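Probable TonB-dependent siderophore receptor PiuA (Acinetobacter baumannii, PDB 5FP1) probably takes part in the first step of iron uptake across the outer membrane by binding iron-chelating siderophores, possibly including ferric enterobactin. Local coordinates at residues V57-I70 with R109-K121. Numbering follows the deposited sequence.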
loop_
_atom_site.group_PDB
_atom_site.type_symbol
_atom_site.label_atom_id
_atom_site.label_comp_id
_atom_site.label_asym_id
_atom_site.label_seq_id
_atom_site.Cartn_x
_atom_site.Cartn_y
_atom_site.Cartn_z
ATOM N N VAL A 57 -9.228 10.564 6.198
ATOM C CA VAL A 57 -8.511 9.279 6.273
ATOM C C VAL A 57 -7.210 9.460 7.017
ATOM O O VAL A 57 -6.464 10.423 6.781
ATOM C CB VAL A 57 -8.287 8.613 4.914
ATOM C CG1 VAL A 57 -9.600 8.076 4.369
ATOM C CG2 VAL A 57 -7.629 9.566 3.934
ATOM N N THR A 58 -6.938 8.551 7.939
ATOM C CA THR A 58 -5.773 8.689 8.782
ATOM C C THR A 58 -4.648 7.704 8.455
ATOM O O THR A 58 -3.517 7.889 8.893
ATOM C CB THR A 58 -6.136 8.537 10.259
ATOM O OG1 THR A 58 -6.516 7.189 10.514
ATOM C CG2 THR A 58 -7.289 9.517 10.650
ATOM N N THR A 59 -4.963 6.672 7.686
ATOM C CA THR A 59 -3.958 5.692 7.276
ATOM C C THR A 59 -4.012 5.518 5.756
ATOM O O THR A 59 -5.055 5.718 5.120
ATOM C CB THR A 59 -4.220 4.330 7.928
ATOM O OG1 THR A 59 -5.450 3.793 7.435
ATOM C CG2 THR A 59 -4.294 4.428 9.459
ATOM N N LEU A 60 -2.891 5.126 5.174
ATOM C CA LEU A 60 -2.867 4.770 3.765
ATOM C C LEU A 60 -3.908 3.711 3.430
ATOM O O LEU A 60 -4.590 3.805 2.412
ATOM C CB LEU A 60 -1.474 4.263 3.366
ATOM C CG LEU A 60 -1.368 3.739 1.924
ATOM C CD1 LEU A 60 -1.597 4.890 0.948
ATOM C CD2 LEU A 60 -0.028 3.078 1.643
ATOM N N ALA A 61 -4.028 2.691 4.282
ATOM C CA ALA A 61 -4.944 1.600 4.017
ATOM C C ALA A 61 -6.367 2.158 3.830
ATOM O O ALA A 61 -7.067 1.814 2.869
ATOM C CB ALA A 61 -4.907 0.604 5.154
ATOM N N ASP A 62 -6.777 3.051 4.732
ATOM C CA ASP A 62 -8.090 3.674 4.619
ATOM C C ASP A 62 -8.183 4.535 3.348
ATOM O O ASP A 62 -9.176 4.475 2.626
ATOM C CB ASP A 62 -8.411 4.515 5.861
ATOM C CG ASP A 62 -8.709 3.657 7.077
ATOM O OD1 ASP A 62 -9.030 2.480 6.926
ATOM O OD2 ASP A 62 -8.584 4.145 8.194
ATOM N N ALA A 63 -7.135 5.311 3.073
ATOM C CA ALA A 63 -7.111 6.166 1.914
ATOM C C ALA A 63 -7.332 5.417 0.617
ATOM O O ALA A 63 -7.957 5.937 -0.312
ATOM C CB ALA A 63 -5.814 6.948 1.855
ATOM N N LEU A 64 -6.767 4.218 0.534
ATOM C CA LEU A 64 -6.827 3.416 -0.670
ATOM C C LEU A 64 -8.228 2.925 -1.001
ATOM O O LEU A 64 -8.486 2.515 -2.136
ATOM C CB LEU A 64 -5.858 2.222 -0.545
ATOM C CG LEU A 64 -4.390 2.641 -0.643
ATOM C CD1 LEU A 64 -3.510 1.436 -0.326
ATOM C CD2 LEU A 64 -4.067 3.216 -2.014
ATOM N N ARG A 65 -9.137 2.964 -0.032
ATOM C CA ARG A 65 -10.526 2.593 -0.311
ATOM C C ARG A 65 -11.135 3.485 -1.400
ATOM O O ARG A 65 -12.096 3.080 -2.044
ATOM C CB ARG A 65 -11.407 2.663 0.949
ATOM C CG ARG A 65 -11.978 4.043 1.262
ATOM C CD ARG A 65 -12.924 4.000 2.451
ATOM N NE ARG A 65 -13.473 5.316 2.730
ATOM C CZ ARG A 65 -13.164 6.034 3.806
ATOM N NH1 ARG A 65 -12.336 5.550 4.718
ATOM N NH2 ARG A 65 -13.698 7.218 3.970
ATOM N N THR A 66 -10.594 4.682 -1.580
ATOM C CA THR A 66 -11.102 5.620 -2.609
ATOM C C THR A 66 -10.688 5.273 -4.014
ATOM O O THR A 66 -11.160 5.920 -4.964
ATOM C CB THR A 66 -10.644 7.072 -2.376
ATOM O OG1 THR A 66 -9.203 7.188 -2.491
ATOM C CG2 THR A 66 -11.098 7.552 -1.037
ATOM N N VAL A 67 -9.797 4.292 -4.160
ATOM C CA VAL A 67 -9.314 3.883 -5.485
ATOM C C VAL A 67 -9.851 2.502 -5.789
ATOM O O VAL A 67 -9.405 1.511 -5.198
ATOM C CB VAL A 67 -7.779 3.804 -5.558
ATOM C CG1 VAL A 67 -7.346 3.520 -6.995
ATOM C CG2 VAL A 67 -7.148 5.089 -5.046
ATOM N N PRO A 68 -10.806 2.411 -6.732
ATOM C CA PRO A 68 -11.410 1.100 -6.955
ATOM C C PRO A 68 -10.419 0.090 -7.490
ATOM O O PRO A 68 -9.553 0.415 -8.313
ATOM C CB PRO A 68 -12.488 1.372 -8.017
ATOM C CG PRO A 68 -12.117 2.656 -8.665
ATOM C CD PRO A 68 -11.250 3.426 -7.707
ATOM N N GLY A 69 -10.568 -1.140 -7.045
ATOM C CA GLY A 69 -9.761 -2.237 -7.553
ATOM C C GLY A 69 -8.429 -2.392 -6.821
ATOM O O GLY A 69 -7.680 -3.316 -7.116
ATOM N N ILE A 70 -8.114 -1.494 -5.892
ATOM C CA ILE A 70 -6.917 -1.698 -5.072
ATOM C C ILE A 70 -7.475 -2.562 -3.960
ATOM O O ILE A 70 -8.434 -2.183 -3.302
ATOM C CB ILE A 70 -6.321 -0.403 -4.516
ATOM C CG1 ILE A 70 -5.991 0.575 -5.641
ATOM C CG2 ILE A 70 -5.080 -0.692 -3.687
ATOM C CD1 ILE A 70 -5.323 -0.048 -6.827
ATOM N N ARG A 109 1.121 2.585 7.256
ATOM C CA ARG A 109 1.551 3.962 7.010
ATOM C C ARG A 109 0.454 4.965 7.380
ATOM O O ARG A 109 -0.735 4.704 7.142
ATOM C CB ARG A 109 1.965 4.131 5.560
ATOM C CG ARG A 109 3.219 3.333 5.229
ATOM C CD ARG A 109 3.417 3.133 3.739
ATOM N NE ARG A 109 4.608 2.335 3.443
ATOM C CZ ARG A 109 4.707 1.026 3.604
ATOM N NH1 ARG A 109 3.661 0.318 4.028
ATOM N NH2 ARG A 109 5.859 0.421 3.333
ATOM N N GLU A 110 0.885 6.082 7.968
ATOM C CA GLU A 110 0.011 7.187 8.370
ATOM C C GLU A 110 -0.137 8.241 7.295
ATOM O O GLU A 110 0.718 8.377 6.400
ATOM C CB GLU A 110 0.573 7.904 9.611
ATOM C CG GLU A 110 -0.254 7.720 10.880
ATOM C CD GLU A 110 -1.385 8.735 11.043
ATOM O OE1 GLU A 110 -1.377 9.750 10.333
ATOM O OE2 GLU A 110 -2.292 8.511 11.897
ATOM N N MET A 111 -1.180 9.044 7.435
ATOM C CA MET A 111 -1.413 10.138 6.484
ATOM C C MET A 111 -0.998 11.523 7.008
ATOM O O MET A 111 -1.089 12.487 6.256
ATOM C CB MET A 111 -2.883 10.178 6.087
ATOM C CG MET A 111 -3.363 8.943 5.322
ATOM S SD MET A 111 -2.507 8.709 3.752
ATOM C CE MET A 111 -3.232 10.067 2.841
ATOM N N PHE A 112 -0.535 11.642 8.257
ATOM C CA PHE A 112 -0.382 12.990 8.846
ATOM C C PHE A 112 0.633 13.858 8.132
ATOM O O PHE A 112 0.456 15.066 8.066
ATOM C CB PHE A 112 -0.085 12.975 10.353
ATOM C CG PHE A 112 1.363 12.801 10.710
ATOM C CD1 PHE A 112 1.933 11.536 10.769
ATOM C CD2 PHE A 112 2.147 13.902 11.061
ATOM C CE1 PHE A 112 3.250 11.357 11.131
ATOM C CE2 PHE A 112 3.465 13.726 11.448
ATOM C CZ PHE A 112 4.023 12.458 11.472
ATOM N N ALA A 113 1.685 13.272 7.582
ATOM C CA ALA A 113 2.684 14.052 6.870
ATOM C C ALA A 113 2.550 13.955 5.359
ATOM O O ALA A 113 3.478 14.314 4.638
ATOM C CB ALA A 113 4.071 13.607 7.267
ATOM N N VAL A 114 1.408 13.480 4.893
ATOM C CA VAL A 114 1.199 13.200 3.469
ATOM C C VAL A 114 0.403 14.318 2.786
ATOM O O VAL A 114 -0.692 14.645 3.202
ATOM C CB VAL A 114 0.454 11.876 3.267
ATOM C CG1 VAL A 114 0.191 11.618 1.793
ATOM C CG2 VAL A 114 1.233 10.726 3.855
ATOM N N GLU A 115 0.966 14.859 1.709
ATOM C CA GLU A 115 0.287 15.826 0.830
ATOM C C GLU A 115 -0.739 15.136 -0.088
ATOM O O GLU A 115 -1.907 15.512 -0.159
ATOM C CB GLU A 115 1.374 16.507 -0.027
ATOM C CG GLU A 115 0.869 17.586 -0.981
ATOM C CD GLU A 115 0.523 18.901 -0.271
ATOM O OE1 GLU A 115 0.881 19.096 0.913
ATOM O OE2 GLU A 115 -0.119 19.744 -0.905
ATOM N N GLN A 116 -0.282 14.102 -0.800
ATOM C CA GLN A 116 -1.133 13.325 -1.706
ATOM C C GLN A 116 -0.532 11.950 -1.924
ATOM O O GLN A 116 0.611 11.730 -1.587
ATOM C CB GLN A 116 -1.305 14.029 -3.066
ATOM C CG GLN A 116 -0.036 14.161 -3.865
ATOM C CD GLN A 116 -0.088 15.279 -4.895
ATOM O OE1 GLN A 116 -0.720 16.304 -4.675
ATOM N NE2 GLN A 116 0.617 15.099 -5.993
ATOM N N VAL A 117 -1.325 11.024 -2.464
ATOM C CA VAL A 117 -0.848 9.679 -2.735
ATOM C C VAL A 117 -1.032 9.437 -4.239
ATOM O O VAL A 117 -2.112 9.642 -4.776
ATOM C CB VAL A 117 -1.665 8.612 -1.975
ATOM C CG1 VAL A 117 -1.074 7.236 -2.238
ATOM C CG2 VAL A 117 -1.686 8.899 -0.486
ATOM N N GLU A 118 0.030 9.029 -4.910
ATOM C CA GLU A 118 -0.017 8.782 -6.333
ATOM C C GLU A 118 0.049 7.299 -6.608
ATOM O O GLU A 118 1.054 6.616 -6.254
ATOM C CB GLU A 118 1.128 9.516 -7.026
ATOM C CG GLU A 118 1.106 11.013 -6.762
ATOM C CD GLU A 118 2.081 11.799 -7.612
ATOM O OE1 GLU A 118 2.833 11.201 -8.436
ATOM O OE2 GLU A 118 2.086 13.029 -7.441
ATOM N N VAL A 119 -1.004 6.786 -7.241
ATOM C CA VAL A 119 -1.071 5.364 -7.589
ATOM C C VAL A 119 -0.822 5.173 -9.083
ATOM O O VAL A 119 -1.658 5.552 -9.926
ATOM C CB VAL A 119 -2.423 4.778 -7.219
ATOM C CG1 VAL A 119 -2.449 3.278 -7.450
ATOM C CG2 VAL A 119 -2.765 5.086 -5.753
ATOM N N THR A 120 0.311 4.567 -9.409
ATOM C CA THR A 120 0.612 4.210 -10.772
ATOM C C THR A 120 -0.038 2.875 -10.999
ATOM O O THR A 120 0.153 1.934 -10.212
ATOM C CB THR A 120 2.127 4.137 -11.019
ATOM O OG1 THR A 120 2.681 5.444 -10.849
ATOM C CG2 THR A 120 2.422 3.649 -12.418
ATOM N N LYS A 121 -0.816 2.765 -12.069
ATOM C CA LYS A 121 -1.444 1.499 -12.405
ATOM C C LYS A 121 -0.878 0.993 -13.725
ATOM O O LYS A 121 -0.809 1.737 -14.715
ATOM C CB LYS A 121 -2.974 1.661 -12.466
ATOM C CG LYS A 121 -3.607 2.127 -11.166
ATOM C CD LYS A 121 -5.126 2.228 -11.303
ATOM C CE LYS A 121 -5.692 3.448 -10.602
ATOM N NZ LYS A 121 -7.138 3.694 -10.930
HETATM O O HOH W 1 -1.983 2.168 6.493
HETATM O O HOH W 2 -8.904 1.470 -10.631
#
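R109 opens the contact through its carbonyl oxygen, which accepts from L60 N (L60 N to R109 O, 2.9 Å, 163° at the hydrogen) and from a water that itself accepts from A61 N. The first-turn N-H groups of helix 60-63 are thereby engaged, while T59 OG1 caps that end by accepting from D62 N. R109 and L60 run side by side before the guanidinium continues to D83 and N103. E110 pairs its backbone with T59 in a single beta bridge; its carboxylate lies against the T58 carbonyl (E110 CD to T58 O, 3.1 Å), acceptors facing without a bond, probably offset by F112 N on OE1 and salt bridges from R200 and R163 of the barrel to OE2. M111 N bonds to T58 O at 3.0 Å. The M111 side chain lays CG on T59 C (3.5 Å) and SD beside L60 N, and bends at chi2 (-62°) and chi3 (-71°) bring CE to A63 CB. Beyond the corner at E115, V117 CG1 meets L60 CD1; V119 CG2 loosely faces L64 CD2 and V67 CG2, and V119 CG1 faces I70 CD1. K121 slides past V67 CG1, its ammonium shared between S45 and a water held by P68 O. In this TonB-dependent receptor plug, helix 60-63 is held by hydrogen bonds at its N-terminal end and apolar side chains along the flank facing strand 114-121, with E110 probably kept ionised by its two arginines.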